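Local coordinates for protein sugar ABC transporter (Agrobacterium radiobacter, PDB 4RXT) that binds alpha-L-arabinopyranose between its two lobes, probably as the sugar-capturing component of an ABC transporter, at residues I183-D186 with L187-N191; P70-F73 with K74-G77. All blocks are in the same frame, centred on the assembly; numbering follows the deposited sequence. Where two conformers were deposited one is given.

Contact 1. Residues I183-D186 with L187-N191; sequences IMTD and LITAN
Ile183 and Leu187 stand side by side, one helical turn apart, and point the same way. The contact is made by branches: CG2 of Ile183 meets CD1 of Leu187 at 3.7 Å. Ile183 chi1 of -73° puts CG1 beside the backbone N and leaves CG2 anti to it; the longer CG1-CD1 arm leads away from Leu187. Met184 reaches the same leucine from another direction. Its chain bends at chi2 and chi3 and crosses Leu187 at about a right angle, laying CE against Leu187 CB at 3.9 Å. The leucine is thus met by a parallel neighbour and a transverse one. Beyond the segments, Leu187 packs on Val136 and Ile138 of strand 133-139 and on Ala169 of strand 165-172, while Met184 also touches Val208 and Ala211 of helix 202-214.

The backbone keeps the spacing. Leu187 N donates to Ile183 O at 2.8 Å and Ile188 N to Met184 O at 3.1 Å. At the exposed Thr189, chi1 of 62° sets OG1 between the backbone N and the carbonyl carbon, 3.1 Å from Thr185 O and 3.2 Å from Asp186 O. A water donates to Asp186 O at 3.0 Å and also lies beside OG1. Ala190 N donates to that same Asp186 O, near the helix's C-terminal end, before Asn191 departs from helical geometry. This is the i to i+4 pattern of an amphipathic alpha-helix, here helix 177-190 covering a beta-sheet of the alpha/beta periplasmic-binding-protein fold.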
loop_
_atom_site.group_PDB
_atom_site.type_symbol
_atom_site.label_atom_id
_atom_site.label_comp_id
_atom_site.label_asym_id
_atom_site.label_seq_id
_atom_site.Cartn_x
_atom_site.Cartn_y
_atom_site.Cartn_z
ATOM N N ILE A 183 -17.232 9.214 2.372
ATOM C CA ILE A 183 -17.685 8.403 1.232
ATOM C C ILE A 183 -18.454 7.193 1.771
ATOM O O ILE A 183 -19.526 6.880 1.298
ATOM C CB ILE A 183 -16.515 7.935 0.404
ATOM C CG1 ILE A 183 -15.937 9.102 -0.397
ATOM C CG2 ILE A 183 -16.982 6.902 -0.612
ATOM C CD1 ILE A 183 -14.578 8.831 -0.987
ATOM N N MET A 184 -17.902 6.519 2.796
ATOM C CA MET A 184 -18.546 5.318 3.308
ATOM C C MET A 184 -19.934 5.629 3.867
ATOM O O MET A 184 -20.919 4.923 3.560
ATOM C CB MET A 184 -17.668 4.615 4.368
ATOM C CG MET A 184 -18.254 3.314 4.898
ATOM S SD MET A 184 -18.233 1.904 3.759
ATOM C CE MET A 184 -19.260 2.248 2.371
ATOM N N THR A 185 -20.019 6.714 4.638
ATOM C CA THR A 185 -21.283 7.121 5.251
ATOM C C THR A 185 -22.311 7.491 4.150
ATOM O O THR A 185 -23.494 7.122 4.235
ATOM C CB THR A 185 -21.043 8.295 6.237
ATOM O OG1 THR A 185 -20.080 7.904 7.246
ATOM C CG2 THR A 185 -22.315 8.604 6.962
ATOM N N ASP A 186 -21.824 8.182 3.110
ATOM C CA ASP A 186 -22.681 8.604 1.990
ATOM C C ASP A 186 -23.213 7.394 1.242
ATOM O O ASP A 186 -24.408 7.302 0.951
ATOM C CB ASP A 186 -21.938 9.495 0.965
ATOM C CG ASP A 186 -21.571 10.898 1.500
ATOM O OD1 ASP A 186 -21.957 11.266 2.636
ATOM O OD2 ASP A 186 -20.889 11.658 0.755
ATOM N N LEU A 187 -22.317 6.460 0.984
ATOM C CA LEU A 187 -22.626 5.261 0.194
ATOM C C LEU A 187 -23.686 4.426 0.856
ATOM O O LEU A 187 -24.648 4.000 0.256
ATOM C CB LEU A 187 -21.369 4.393 -0.076
ATOM C CG LEU A 187 -20.372 4.862 -1.146
ATOM C CD1 LEU A 187 -19.152 3.947 -1.218
ATOM C CD2 LEU A 187 -21.033 5.024 -2.507
ATOM N N ILE A 188 -23.542 4.217 2.152
ATOM C CA ILE A 188 -24.448 3.324 2.828
ATOM C C ILE A 188 -25.806 3.961 3.094
ATOM O O ILE A 188 -26.830 3.298 3.023
ATOM C CB ILE A 188 -23.801 2.738 4.103
ATOM C CG1 ILE A 188 -24.687 1.647 4.670
ATOM C CG2 ILE A 188 -23.562 3.786 5.176
ATOM C CD1 ILE A 188 -24.118 1.105 5.934
ATOM N N THR A 189 -25.814 5.243 3.402
ATOM C CA THR A 189 -27.081 5.868 3.738
ATOM C C THR A 189 -27.951 5.817 2.466
ATOM O O THR A 189 -29.172 5.576 2.516
ATOM C CB THR A 189 -26.905 7.295 4.321
ATOM O OG1 THR A 189 -26.291 8.158 3.366
ATOM C CG2 THR A 189 -26.078 7.229 5.569
ATOM N N ALA A 190 -27.296 5.983 1.320
ATOM C CA ALA A 190 -27.944 5.960 0.005
ATOM C C ALA A 190 -28.324 4.565 -0.510
ATOM O O ALA A 190 -29.415 4.397 -1.089
ATOM C CB ALA A 190 -27.047 6.614 -1.032
ATOM N N ASN A 191 -27.399 3.607 -0.386
ATOM C CA ASN A 191 -27.701 2.216 -0.716
ATOM C C ASN A 191 -27.603 1.330 0.508
ATOM O O ASN A 191 -26.557 0.714 0.761
ATOM C CB ASN A 191 -26.832 1.632 -1.815
ATOM C CG ASN A 191 -27.352 0.243 -2.276
ATOM O OD1 ASN A 191 -28.325 -0.283 -1.698
ATOM N ND2 ASN A 191 -26.722 -0.347 -3.308
HETATM O O HOH W 1 -26.022 9.740 1.470
#

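Contact 2. Residues P70-F73 with K74-G77; sequences PTEF and KALG
Glu72 folds its carboxylate over the start of the following turn and accepts a hydrogen bond from the backbone N of Ala75 through OE1, 2.7 Å long and with an N-H...O angle of 162°. OE1 is met nearly along its C-O axis. CG lies anti to the backbone N (chi1 -153°), and a sharp bend at chi2 (-91°) brings the carboxylate round to that amide. The same oxygen comes within 3.2 Å of Ala75 CB, so both the amide and the methyl of the alanine lie against it. The backbone carbonyl of Glu72 faces the turn as well: Leu76 N makes a weak hydrogen bond of 3.3 Å to Glu72 O.

Leu76 fills the inner side of the bend. Its CB packs at 3.9 Å against CB of Pro70, on the ring of the proline, and at 3.4 Å from Glu72 O. Its CD2 approaches Thr71 CG2 at 4.1 Å. The segments form the connection from strand 66-68 to helix 77-84, a beta-alpha link at the C-terminal edge of the parallel sheet in one lobe of the periplasmic-binding-protein fold, where the sugar site lies. Thr71 is hydrogen-bonded through OG1 to Glu45 O, and its side chain touches Lys12; both Glu45 and Lys12 are sugar-binding residues.

Lys74 stands on the outer side of the turn and touches Glu72 through its base: CB passes 3.9 Å from Glu72 OE1, and the rest of the chain extends away, nearly straight until a bend at chi4. Gly77 N then donates to Lys74 O, bringing the chain to the first residue of helix 77-84.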
loop_
_atom_site.group_PDB
_atom_site.type_symbol
_atom_site.label_atom_id
_atom_site.label_comp_id
_atom_site.label_asym_id
_atom_site.label_seq_id
_atom_site.Cartn_x
_atom_site.Cartn_y
_atom_site.Cartn_z
ATOM N N PRO A 70 7.207 5.196 -6.320
ATOM C CA PRO A 70 6.547 6.152 -7.191
ATOM C C PRO A 70 5.089 6.374 -6.824
ATOM O O PRO A 70 4.314 5.437 -6.763
ATOM C CB PRO A 70 6.672 5.534 -8.583
ATOM C CG PRO A 70 7.789 4.554 -8.491
ATOM C CD PRO A 70 7.813 4.076 -7.060
ATOM N N THR A 71 4.704 7.640 -6.655
ATOM C CA THR A 71 3.391 7.934 -6.146
ATOM C C THR A 71 2.254 7.779 -7.155
ATOM O O THR A 71 1.145 7.435 -6.799
ATOM C CB THR A 71 3.374 9.274 -5.399
ATOM O OG1 THR A 71 2.243 9.290 -4.513
ATOM C CG2 THR A 71 3.346 10.428 -6.376
ATOM N N GLU A 72 2.545 7.988 -8.442
ATOM C CA GLU A 72 1.532 7.907 -9.490
ATOM C C GLU A 72 2.274 7.213 -10.654
ATOM O O GLU A 72 3.416 7.559 -10.973
ATOM C CB GLU A 72 1.046 9.341 -9.849
ATOM C CG GLU A 72 -0.380 9.499 -10.410
ATOM C CD GLU A 72 -0.504 9.439 -11.937
ATOM O OE1 GLU A 72 0.499 9.402 -12.654
ATOM O OE2 GLU A 72 -1.648 9.428 -12.428
ATOM N N PHE A 73 1.613 6.235 -11.278
ATOM C CA PHE A 73 2.229 5.357 -12.270
ATOM C C PHE A 73 2.710 6.082 -13.536
ATOM O O PHE A 73 3.874 5.979 -13.916
ATOM C CB PHE A 73 1.226 4.235 -12.663
ATOM C CG PHE A 73 1.733 3.297 -13.703
ATOM C CD1 PHE A 73 2.476 2.199 -13.362
ATOM C CD2 PHE A 73 1.445 3.521 -15.054
ATOM C CE1 PHE A 73 2.964 1.331 -14.339
ATOM C CE2 PHE A 73 1.929 2.658 -16.035
ATOM C CZ PHE A 73 2.686 1.557 -15.680
ATOM N N LYS A 74 1.796 6.793 -14.190
ATOM C CA LYS A 74 2.148 7.462 -15.439
ATOM C C LYS A 74 3.086 8.641 -15.192
ATOM O O LYS A 74 4.137 8.767 -15.823
ATOM C CB LYS A 74 0.903 7.940 -16.215
ATOM C CG LYS A 74 1.138 8.357 -17.672
ATOM C CD LYS A 74 -0.143 8.122 -18.479
ATOM C CE LYS A 74 0.051 8.180 -19.990
ATOM N NZ LYS A 74 -1.157 8.700 -20.712
ATOM N N ALA A 75 2.743 9.489 -14.221
ATOM C CA ALA A 75 3.494 10.757 -14.021
ATOM C C ALA A 75 4.968 10.570 -13.605
ATOM O O ALA A 75 5.802 11.434 -13.825
ATOM C CB ALA A 75 2.793 11.637 -13.001
ATOM N N LEU A 76 5.267 9.446 -12.968
ATOM C CA LEU A 76 6.627 9.172 -12.519
ATOM C C LEU A 76 7.485 8.455 -13.568
ATOM O O LEU A 76 8.669 8.309 -13.386
ATOM C CB LEU A 76 6.645 8.440 -11.138
ATOM C CG LEU A 76 6.718 9.322 -9.869
ATOM C CD1 LEU A 76 8.078 10.018 -9.687
ATOM C CD2 LEU A 76 5.558 10.312 -9.852
ATOM N N GLY A 77 6.880 8.025 -14.673
ATOM C CA GLY A 77 7.625 7.292 -15.720
ATOM C C GLY A 77 8.817 8.055 -16.261
ATOM O O GLY A 77 9.978 7.630 -16.146
#

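In the fold
Both contacts are local, and they sit in different lobes of the two-lobed fold: 70-77 in the lobe of the all-parallel sheet, 183-191 in that of the mixed sheet. Their centres are 31 Å apart and their nearest atoms about 17 Å apart, so they do not meet. Contact 2 lies by the sugar site, with the side chain of Thr71 about 7 Å from the bound arabinose and about 4 Å from those of Lys12 and Glu45. Contact 1 lies at the surface, its centre 24 Å from that of the chain; the side chain of Ile183 is about 11 Å from that of Asn201, another sugar-binding residue.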